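Local coordinates for autolysin E (Staphylococcus aureus, PDB 4PIA), which probably cleaves the glycan strands of bacterial peptidoglycan, as a cell-wall glycosidase of the lysozyme clan, at residues D51-Y56 with D220-T225. Residues are numbered along the deposited sequence; the frame is centred on the assembly and turned at random. Where two conformers were deposited one is given.
Sequences DNDMKY and DDIRQT
Tyr56 and Arg223 join the segments backbone to backbone, where a type I' beta turn (Asp51 to Met54) running into a short 3-10 turn meets the extended tail after helix 200-215. Met54 N to Asp51 O closes the turn, and Asn52 and Asp53 hold the left-handed helical conformation that Asn, Asp and Gly tolerate better than most. Arg223 N donates to Tyr56 O over 3.0 Å, nearly straight (167°), though tilted 25° from the carbonyl plane. The same oxygen takes a CA-H...O contact from Ile222 CA at 3.4 Å and a weak hydrogen bond from Asn178 ND2.

Side-chain packing flanks this link. Ile222, branched at CB, reaches two residues: its CG2, anti to the backbone N, lies 3.8 Å from Asp53 CB and 4.0 Å from Tyr56 CB, while CD1 meets Asp53 O. The buried Tyr56 ring offers two flat faces to aliphatic carbons, Gln224 CG over one and Lys55 CB over the centre of the opposite one.

Among the polar groups, Tyr56 OH is hydrogen-bonded to Ser48 N. Gln224, extended beyond CG, brings NE2 to 2.9 Å from Asp53 OD1, too poorly angled for a hydrogen bond, with carboxylate and amide planes 59° apart. Arg223, extended throughout and salt-bridged to Asp6 through NH2, turns its guanidinium side-on to Thr225, whose O accepts hydrogen bonds from NE (2.8 Å) and NH2 (3.0 Å), almost in the guanidinium plane.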
ATOM      1  N   ASP A  51      12.264  -0.821 -11.293  1.00 29.91           N
ATOM      2  CA  ASP A  51      11.303  -1.942 -11.310  1.00 30.18           C
ATOM      3  C   ASP A  51      10.308  -1.774 -12.452  1.00 29.37           C
ATOM      4  O   ASP A  51       9.112  -1.928 -12.196  1.00 27.18           O
ATOM      5  CB  ASP A  51      10.513  -2.098  -9.945  1.00 29.40           C
ATOM      6  CG  ASP A  51      11.428  -2.411  -8.727  1.00 33.79           C
ATOM      7  OD1 ASP A  51      12.290  -3.318  -8.879  1.00 35.75           O
ATOM      8  OD2 ASP A  51      11.293  -1.802  -7.604  1.00 33.56           O
ATOM      9  N   ASN A  52      10.793  -1.517 -13.691  1.00 28.93           N
ATOM     10  CA  ASN A  52       9.946  -1.408 -14.912  1.00 24.97           C
ATOM     11  C   ASN A  52       8.794  -0.398 -14.700  1.00 23.71           C
ATOM     12  O   ASN A  52       7.659  -0.519 -15.269  1.00 23.74           O
ATOM     13  CB  ASN A  52       9.394  -2.776 -15.333  1.00 27.93           C
ATOM     14  CG  ASN A  52      10.474  -3.674 -15.894  1.00 29.75           C
ATOM     15  OD1 ASN A  52      10.735  -3.699 -17.116  1.00 35.66           O
ATOM     16  ND2 ASN A  52      11.139  -4.377 -15.012  1.00 26.95           N
ATOM     17  N   ASP A  53       9.109   0.608 -13.864  1.00 20.97           N
ATOM     18  CA  ASP A  53       8.163   1.690 -13.632  1.00 22.23           C
ATOM     19  C   ASP A  53       6.900   1.196 -12.959  1.00 18.07           C
ATOM     20  O   ASP A  53       5.850   1.867 -13.076  1.00 14.19           O
ATOM     21  CB  ASP A  53       7.775   2.442 -14.910  1.00 27.65           C
ATOM     22  CG  ASP A  53       8.928   3.187 -15.597  1.00 31.98           C
ATOM     23  OD1 ASP A  53       9.678   3.975 -14.992  1.00 36.88           O
ATOM     24  OD2 ASP A  53       8.991   3.030 -16.831  1.00 38.49           O
ATOM     25  N   MET A  54       6.928   0.085 -12.232  1.00 13.74           N
ATOM     26  CA  MET A  54       5.752  -0.395 -11.524  1.00 14.26           C
ATOM     27  C   MET A  54       5.291   0.640 -10.491  1.00 11.96           C
ATOM     28  O   MET A  54       4.089   0.698 -10.220  1.00 11.99           O
ATOM     29  CB  MET A  54       5.937  -1.721 -10.719  1.00 15.85           C
ATOM     30  CG  MET A  54       6.021  -3.079 -11.350  1.00 20.01           C
ATOM     31  SD  MET A  54       4.367  -3.565 -11.954  1.00 26.25           S
ATOM     32  CE  MET A  54       4.882  -3.024 -13.492  1.00 16.45           C
ATOM     33  N   LYS A  55       6.176   1.452  -9.905  1.00 10.40           N
ATOM     34  CA  LYS A  55       5.792   2.528  -8.957  0.70 10.95           C
ATOM     35  C   LYS A  55       4.926   3.578  -9.602  1.00 10.17           C
ATOM     36  O   LYS A  55       4.235   4.336  -8.914  1.00  9.05           O
ATOM     37  CB  LYS A  55       7.048   3.247  -8.436  0.70 12.73           C
ATOM     38  CG  LYS A  55       7.958   2.395  -7.566  0.70 16.14           C
ATOM     39  CD  LYS A  55       8.944   3.249  -6.764  0.70 16.20           C
ATOM     40  CE  LYS A  55       9.933   4.072  -7.602  0.70 18.08           C
ATOM     41  NZ  LYS A  55      10.940   4.641  -6.644  0.70 17.19           N
ATOM     42  N   TYR A  56       5.018   3.684 -10.942  1.00  8.67           N
ATOM     43  CA  TYR A  56       4.326   4.718 -11.686  1.00  9.18           C
ATOM     44  C   TYR A  56       3.169   4.215 -12.496  1.00  9.12           C
ATOM     45  O   TYR A  56       2.577   4.948 -13.295  1.00  9.75           O
ATOM     46  CB  TYR A  56       5.372   5.435 -12.592  1.00  9.54           C
ATOM     47  CG  TYR A  56       6.572   5.927 -11.856  1.00 10.25           C
ATOM     48  CD1 TYR A  56       6.481   6.955 -10.957  1.00 11.51           C
ATOM     49  CD2 TYR A  56       7.807   5.330 -12.002  1.00 11.51           C
ATOM     50  CE1 TYR A  56       7.541   7.371 -10.228  1.00 12.06           C
ATOM     51  CE2 TYR A  56       8.905   5.766 -11.305  1.00 13.01           C
ATOM     52  CZ  TYR A  56       8.776   6.795 -10.424  1.00 13.13           C
ATOM     53  OH  TYR A  56       9.912   7.186  -9.716  1.00 15.89           O
ATOM     54  N   ASP A 220      -0.441  -1.523 -17.188  1.00 11.89           N
ATOM     55  CA  ASP A 220      -1.390  -0.442 -17.424  1.00 13.17           C
ATOM     56  C   ASP A 220      -0.588   0.867 -17.554  1.00 11.67           C
ATOM     57  O   ASP A 220       0.638   0.866 -17.687  1.00 12.03           O
ATOM     58  CB  ASP A 220      -2.479  -0.452 -16.298  1.00 13.96           C
ATOM     59  CG  ASP A 220      -3.549  -1.547 -16.516  1.00 19.37           C
ATOM     60  OD1 ASP A 220      -4.210  -1.505 -17.598  1.00 26.27           O
ATOM     61  OD2 ASP A 220      -3.740  -2.478 -15.644  1.00 19.97           O
ATOM     62  N   ASP A 221      -1.301   1.983 -17.615  1.00 13.72           N
ATOM     63  CA  ASP A 221      -0.673   3.263 -17.959  1.00 15.01           C
ATOM     64  C   ASP A 221       0.414   3.673 -16.982  1.00 12.88           C
ATOM     65  O   ASP A 221       0.244   3.531 -15.765  1.00 11.90           O
ATOM     66  CB  ASP A 221      -1.700   4.405 -17.941  1.00 18.70           C
ATOM     67  CG  ASP A 221      -2.773   4.269 -18.967  1.00 25.89           C
ATOM     68  OD1 ASP A 221      -2.566   3.597 -19.993  1.00 28.98           O
ATOM     69  OD2 ASP A 221      -3.859   4.881 -18.734  1.00 37.49           O
ATOM     70  N   ILE A 222       1.539   4.183 -17.456  1.00 11.96           N
ATOM     71  CA  ILE A 222       2.659   4.660 -16.676  1.00 13.34           C
ATOM     72  C   ILE A 222       2.670   6.182 -16.777  1.00 13.93           C
ATOM     73  O   ILE A 222       2.606   6.760 -17.869  1.00 14.12           O
ATOM     74  CB  ILE A 222       3.981   4.184 -17.269  1.00 14.50           C
ATOM     75  CG1 ILE A 222       3.978   2.664 -17.424  1.00 16.30           C
ATOM     76  CG2 ILE A 222       5.180   4.750 -16.516  1.00 15.15           C
ATOM     77  CD1 ILE A 222       3.854   1.974 -16.142  1.00 16.79           C
ATOM     78  N   ARG A 223       2.733   6.825 -15.642  1.00 11.73           N
ATOM     79  CA  ARG A 223       2.762   8.317 -15.584  1.00 11.81           C
ATOM     80  C   ARG A 223       4.088   8.747 -14.998  1.00 12.05           C
ATOM     81  O   ARG A 223       4.463   8.325 -13.905  1.00 13.99           O
ATOM     82  CB  ARG A 223       1.621   8.813 -14.711  1.00 12.00           C
ATOM     83  CG  ARG A 223       1.703  10.321 -14.455  1.00 11.89           C
ATOM     84  CD  ARG A 223       0.508  10.850 -13.725  1.00 11.33           C
ATOM     85  NE  ARG A 223       0.708  12.270 -13.452  1.00 10.87           N
ATOM     86  CZ  ARG A 223      -0.191  13.085 -12.975  1.00 11.37           C
ATOM     87  NH1 ARG A 223      -1.387  12.658 -12.623  1.00 12.79           N
ATOM     88  NH2 ARG A 223       0.160  14.360 -12.765  1.00 11.06           N
ATOM     89  N   GLN A 224       4.815   9.660 -15.669  1.00 17.74           N
ATOM     90  CA  GLN A 224       6.056  10.096 -15.049  1.00 19.27           C
ATOM     91  C   GLN A 224       6.117  11.617 -14.821  1.00 14.52           C
ATOM     92  O   GLN A 224       7.058  12.033 -14.216  1.00 18.07           O
ATOM     93  CB  GLN A 224       7.338   9.550 -15.729  1.00 24.51           C
ATOM     94  CG  GLN A 224       7.505   8.053 -15.435  1.00 28.36           C
ATOM     95  CD  GLN A 224       8.856   7.488 -15.791  1.00 34.64           C
ATOM     96  OE1 GLN A 224       9.884   8.087 -15.484  1.00 40.94           O
ATOM     97  NE2 GLN A 224       8.861   6.300 -16.425  1.00 38.87           N
ATOM     98  N   THR A 225       5.053  12.370 -15.104  1.00 13.49           N
ATOM     99  CA  THR A 225       5.086  13.836 -14.855  1.00 13.10           C
ATOM    100  C   THR A 225       4.156  14.180 -13.684  1.00 11.00           C
ATOM    101  O   THR A 225       2.939  13.977 -13.714  1.00 11.38           O
ATOM    102  CB  THR A 225       4.698  14.643 -16.084  1.00 15.77           C
ATOM    103  OG1 THR A 225       5.696  14.392 -17.084  1.00 18.94           O
ATOM    104  CG2 THR A 225       4.720  16.137 -15.804  1.00 15.90           C
TER